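Local atomic coordinates of pectate lyase 1 (Juniperus ashei, PDB entry 1PXZ), a protein that has low pectate lyase activity, cleaving alpha-1,4-galacturonan by elimination with calcium as cofactor, and is a major allergen of cedar pollen. Residues Y85-H89 with V113-I117; D151-N157 with G174-L180. All coordinates share one frame; numbering follows the deposited sequence.

Contact 1 of 2, residues Y85-H89 with V113-I117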
# COMPACT_ATOMS: atom_id res chain seq x y z
N TYR A 85 12.54 6.63 8.47
CA TYR A 85 12.96 5.38 7.85
C TYR A 85 12.71 4.22 8.80
O TYR A 85 13.15 4.25 9.95
CB TYR A 85 14.44 5.48 7.48
CG TYR A 85 14.58 6.33 6.24
CD1 TYR A 85 14.47 5.74 4.99
CD2 TYR A 85 14.81 7.69 6.36
CE1 TYR A 85 14.59 6.49 3.85
CE2 TYR A 85 14.93 8.45 5.20
CZ TYR A 85 14.82 7.85 3.97
OH TYR A 85 14.94 8.61 2.82
N VAL A 86 11.97 3.23 8.31
CA VAL A 86 11.55 2.08 9.10
C VAL A 86 12.46 0.90 8.76
O VAL A 86 12.54 0.47 7.60
CB VAL A 86 10.09 1.68 8.86
CG1 VAL A 86 9.75 0.44 9.68
CG2 VAL A 86 9.09 2.79 9.20
N ALA A 87 13.17 0.34 9.73
CA ALA A 87 14.09 -0.76 9.50
C ALA A 87 13.37 -2.04 9.11
O ALA A 87 12.15 -2.20 9.21
CB ALA A 87 14.94 -0.94 10.77
N GLY A 88 14.09 -3.08 8.68
CA GLY A 88 13.38 -4.33 8.36
C GLY A 88 12.97 -5.09 9.61
O GLY A 88 13.43 -4.73 10.70
N HIS A 89 12.13 -6.10 9.45
CA HIS A 89 11.62 -6.91 10.55
C HIS A 89 10.93 -6.04 11.58
O HIS A 89 11.20 -6.03 12.78
CB HIS A 89 12.76 -7.73 11.19
CG HIS A 89 13.19 -8.78 10.18
ND1 HIS A 89 14.22 -8.60 9.30
CD2 HIS A 89 12.64 -9.99 9.92
CE1 HIS A 89 14.33 -9.69 8.54
NE2 HIS A 89 13.39 -10.53 8.90
N VAL A 113 15.17 -2.58 2.69
CA VAL A 113 14.80 -3.39 3.85
C VAL A 113 13.77 -4.43 3.42
O VAL A 113 13.18 -4.28 2.35
CB VAL A 113 14.24 -2.53 4.99
CG1 VAL A 113 15.30 -1.58 5.55
CG2 VAL A 113 13.02 -1.74 4.53
N SER A 114 13.54 -5.43 4.24
CA SER A 114 12.51 -6.44 4.05
C SER A 114 11.70 -6.72 5.31
O SER A 114 12.19 -6.39 6.39
CB SER A 114 13.13 -7.80 3.66
OG SER A 114 13.96 -7.57 2.54
N HIS A 115 10.55 -7.34 5.10
CA HIS A 115 9.73 -7.80 6.21
C HIS A 115 9.24 -6.65 7.10
O HIS A 115 9.58 -6.57 8.29
CB HIS A 115 10.46 -8.87 7.06
CG HIS A 115 10.72 -10.10 6.23
ND1 HIS A 115 9.73 -11.02 5.93
CD2 HIS A 115 11.83 -10.54 5.60
CE1 HIS A 115 10.24 -11.98 5.18
NE2 HIS A 115 11.51 -11.71 4.96
N VAL A 116 8.42 -5.80 6.48
CA VAL A 116 7.77 -4.69 7.16
C VAL A 116 6.25 -4.79 6.97
O VAL A 116 5.80 -4.87 5.82
CB VAL A 116 8.24 -3.32 6.66
CG1 VAL A 116 7.41 -2.20 7.30
CG2 VAL A 116 9.73 -3.10 6.91
N ILE A 117 5.52 -4.77 8.09
CA ILE A 117 4.07 -4.72 8.13
C ILE A 117 3.62 -3.36 8.67
O ILE A 117 4.03 -2.96 9.76
CB ILE A 117 3.46 -5.84 9.00
CG1 ILE A 117 3.78 -7.25 8.47
CG2 ILE A 117 1.96 -5.66 9.15
CD1 ILE A 117 3.35 -8.33 9.46
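V113 lies against the backbone of the 85-89 loop, its CB and CG1 each 3.7 Å from G88 N, while its CG2 approaches V86 O. S114 brings its carbonyl rather than its side chain: H89 N donates to S114 O at 3.1 Å, and the same oxygen lies close to the CA of G88. The hydroxyl of S114 is engaged elsewhere, with T159. With chi1 of H115 at -64°, its CG stands beside the backbone N, and the ring runs alongside that of H89, both pointing the same way. The planes are 24° apart but slid past each other, centroids 4.9 Å apart, and H115 CB stands over the H89 ring, offset toward its rim, in a CH-pi contact, 3.9 Å from the centroid. H115 ND1 accepts from the backbone N of M33, which helps fix the rotation of its ring. V116 then turns CG2 to A87 O at 3.5 Å, and its CG1 meets CG1 of V86. The contact thus combines a backbone bond from H89 N with ring and methyl packing, and A87 O, met by V116 CG2, is buried without a hydrogen-bond partner. With ND1 an acceptor, the H115 ring is probably neutral, which would ease its closeness to H89.

Contact 2 of 2, residues D151-N157 with G174-L180; sequences DAITMRN and GLIDVTL
M155 reaches along the interior face of two neighbouring parallel strands toward V178 and I176. Its CB lies 4.0 Å from D177 O, the same carbonyl that accepts M155 N in a nearly straight bond of 2.8 Å. CG leaves beside the backbone N, and SD follows in an extended step. A bend at chi3 (-83°) then swings CE across to the next strand, where it lies 3.9 Å from I176 CG2 and presses on V178 CG2 at 3.3 Å, tighter than ordinary van der Waals contact. M155 O accepts both T179 N and, at a longer 3.3 Å, T179 OG1, a double grip on one carbonyl. On the side of the sheet that bears D177, the D151 carboxylate lies nearly parallel to that of D177, planes 12° apart, with D151 OD2 3.8 Å from D177 OD1, which would probably favour a bound cation. D151 OD1 is held by G174 N at 2.6 Å. L180 CD2 lies over one face of the R156 guanidinium. In-register parallel strands with apolar residues stacked inward typify the parallel beta-helix of polysaccharide lyase family 1, and D177 probably binds calcium together with D149 and D173, as in related lyases.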
# COMPACT_ATOMS: atom_id res chain seq x y z
N ASP A 151 4.70 11.86 0.35
CA ASP A 151 4.00 10.60 0.18
C ASP A 151 3.69 9.99 1.54
O ASP A 151 4.51 10.11 2.45
CB ASP A 151 4.83 9.59 -0.61
CG ASP A 151 5.18 10.04 -2.02
OD1 ASP A 151 4.38 10.77 -2.63
OD2 ASP A 151 6.27 9.69 -2.51
N ALA A 152 2.56 9.32 1.67
CA ALA A 152 2.28 8.70 2.97
C ALA A 152 3.22 7.53 3.25
O ALA A 152 3.72 7.35 4.35
CB ALA A 152 0.84 8.23 3.03
N ILE A 153 3.43 6.70 2.24
CA ILE A 153 4.27 5.52 2.41
C ILE A 153 5.18 5.39 1.21
O ILE A 153 4.65 5.36 0.08
CB ILE A 153 3.40 4.26 2.56
CG1 ILE A 153 2.51 4.25 3.81
CG2 ILE A 153 4.27 3.01 2.50
CD1 ILE A 153 1.51 3.11 3.87
N THR A 154 6.48 5.34 1.43
CA THR A 154 7.38 5.24 0.26
C THR A 154 8.26 4.01 0.38
O THR A 154 8.83 3.84 1.46
CB THR A 154 8.28 6.49 0.15
OG1 THR A 154 7.46 7.64 -0.08
CG2 THR A 154 9.22 6.36 -1.04
N MET A 155 8.36 3.20 -0.67
CA MET A 155 9.21 2.00 -0.61
C MET A 155 10.21 2.04 -1.77
O MET A 155 9.79 2.18 -2.92
CB MET A 155 8.39 0.71 -0.67
CG MET A 155 7.58 0.45 0.60
SD MET A 155 6.36 -0.88 0.33
CE MET A 155 5.10 0.17 -0.41
N ARG A 156 11.50 1.94 -1.43
CA ARG A 156 12.57 1.93 -2.43
C ARG A 156 13.40 0.68 -2.21
O ARG A 156 13.97 0.52 -1.12
CB ARG A 156 13.43 3.18 -2.32
CG ARG A 156 14.51 3.32 -3.36
CD ARG A 156 15.30 4.60 -3.15
NE ARG A 156 16.72 4.49 -2.97
CZ ARG A 156 17.56 3.52 -2.72
NH1 ARG A 156 17.19 2.25 -2.56
NH2 ARG A 156 18.87 3.79 -2.60
N ASN A 157 13.46 -0.20 -3.20
CA ASN A 157 14.25 -1.42 -3.00
C ASN A 157 13.81 -2.20 -1.77
O ASN A 157 14.65 -2.61 -0.98
CB ASN A 157 15.73 -1.04 -2.84
CG ASN A 157 16.60 -2.03 -3.59
OD1 ASN A 157 17.62 -1.64 -4.15
ND2 ASN A 157 16.17 -3.28 -3.60
N GLY A 174 1.91 11.47 -3.22
CA GLY A 174 1.19 10.20 -3.33
C GLY A 174 0.79 9.60 -2.00
O GLY A 174 1.19 10.03 -0.92
N LEU A 175 -0.05 8.55 -2.05
CA LEU A 175 -0.34 7.82 -0.83
C LEU A 175 0.60 6.64 -0.71
O LEU A 175 1.16 6.41 0.35
CB LEU A 175 -1.81 7.40 -0.78
CG LEU A 175 -2.78 8.59 -0.70
CD1 LEU A 175 -4.22 8.09 -0.69
CD2 LEU A 175 -2.48 9.44 0.53
N ILE A 176 0.82 5.87 -1.78
CA ILE A 176 1.79 4.78 -1.69
C ILE A 176 2.71 4.85 -2.90
O ILE A 176 2.21 4.90 -4.03
CB ILE A 176 1.09 3.42 -1.64
CG1 ILE A 176 0.26 3.22 -0.37
CG2 ILE A 176 2.08 2.28 -1.83
CD1 ILE A 176 -0.51 1.92 -0.38
N ASP A 177 4.01 4.90 -2.70
CA ASP A 177 4.96 4.96 -3.82
C ASP A 177 5.85 3.73 -3.75
O ASP A 177 6.50 3.51 -2.72
CB ASP A 177 5.71 6.27 -3.74
CG ASP A 177 6.23 6.92 -4.99
OD1 ASP A 177 5.50 7.71 -5.63
OD2 ASP A 177 7.40 6.68 -5.36
N VAL A 178 5.89 2.91 -4.79
CA VAL A 178 6.70 1.69 -4.77
C VAL A 178 7.67 1.76 -5.94
O VAL A 178 7.22 1.89 -7.08
CB VAL A 178 5.81 0.45 -4.85
CG1 VAL A 178 6.62 -0.84 -4.86
CG2 VAL A 178 4.83 0.42 -3.69
N THR A 179 8.96 1.76 -5.70
CA THR A 179 9.95 1.97 -6.73
C THR A 179 11.23 1.16 -6.52
O THR A 179 11.45 0.55 -5.48
CB THR A 179 10.44 3.44 -6.77
OG1 THR A 179 11.08 3.72 -5.52
CG2 THR A 179 9.31 4.44 -6.91
N LEU A 180 12.07 1.22 -7.56
CA LEU A 180 13.42 0.72 -7.56
C LEU A 180 13.55 -0.74 -7.15
O LEU A 180 14.22 -1.03 -6.15
CB LEU A 180 14.31 1.53 -6.59
CG LEU A 180 15.81 1.23 -6.73
CD1 LEU A 180 16.28 1.61 -8.13
CD2 LEU A 180 16.65 1.94 -5.67

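Both contacts join successive turns of the beta-helix, but at different places on its coil. Contact 2 is the more buried, a regular parallel ladder within one sheet that covers roughly twice the area of contact 1, which joins the loop before strand 90-93 to the start of strand 114-119 and is only partly buried. Strand 108-111 ties them together: M110 touches V86 and V116 in contact 1 and also I153 and M155 in contact 2. Their centres lie 13 Å apart without direct touch. Chemically, contact 2 repeats backbone bonds and places acidic groups by the probable calcium site, whereas contact 1 relies on a backbone bond, two offset histidines and valine methyls, away from that site.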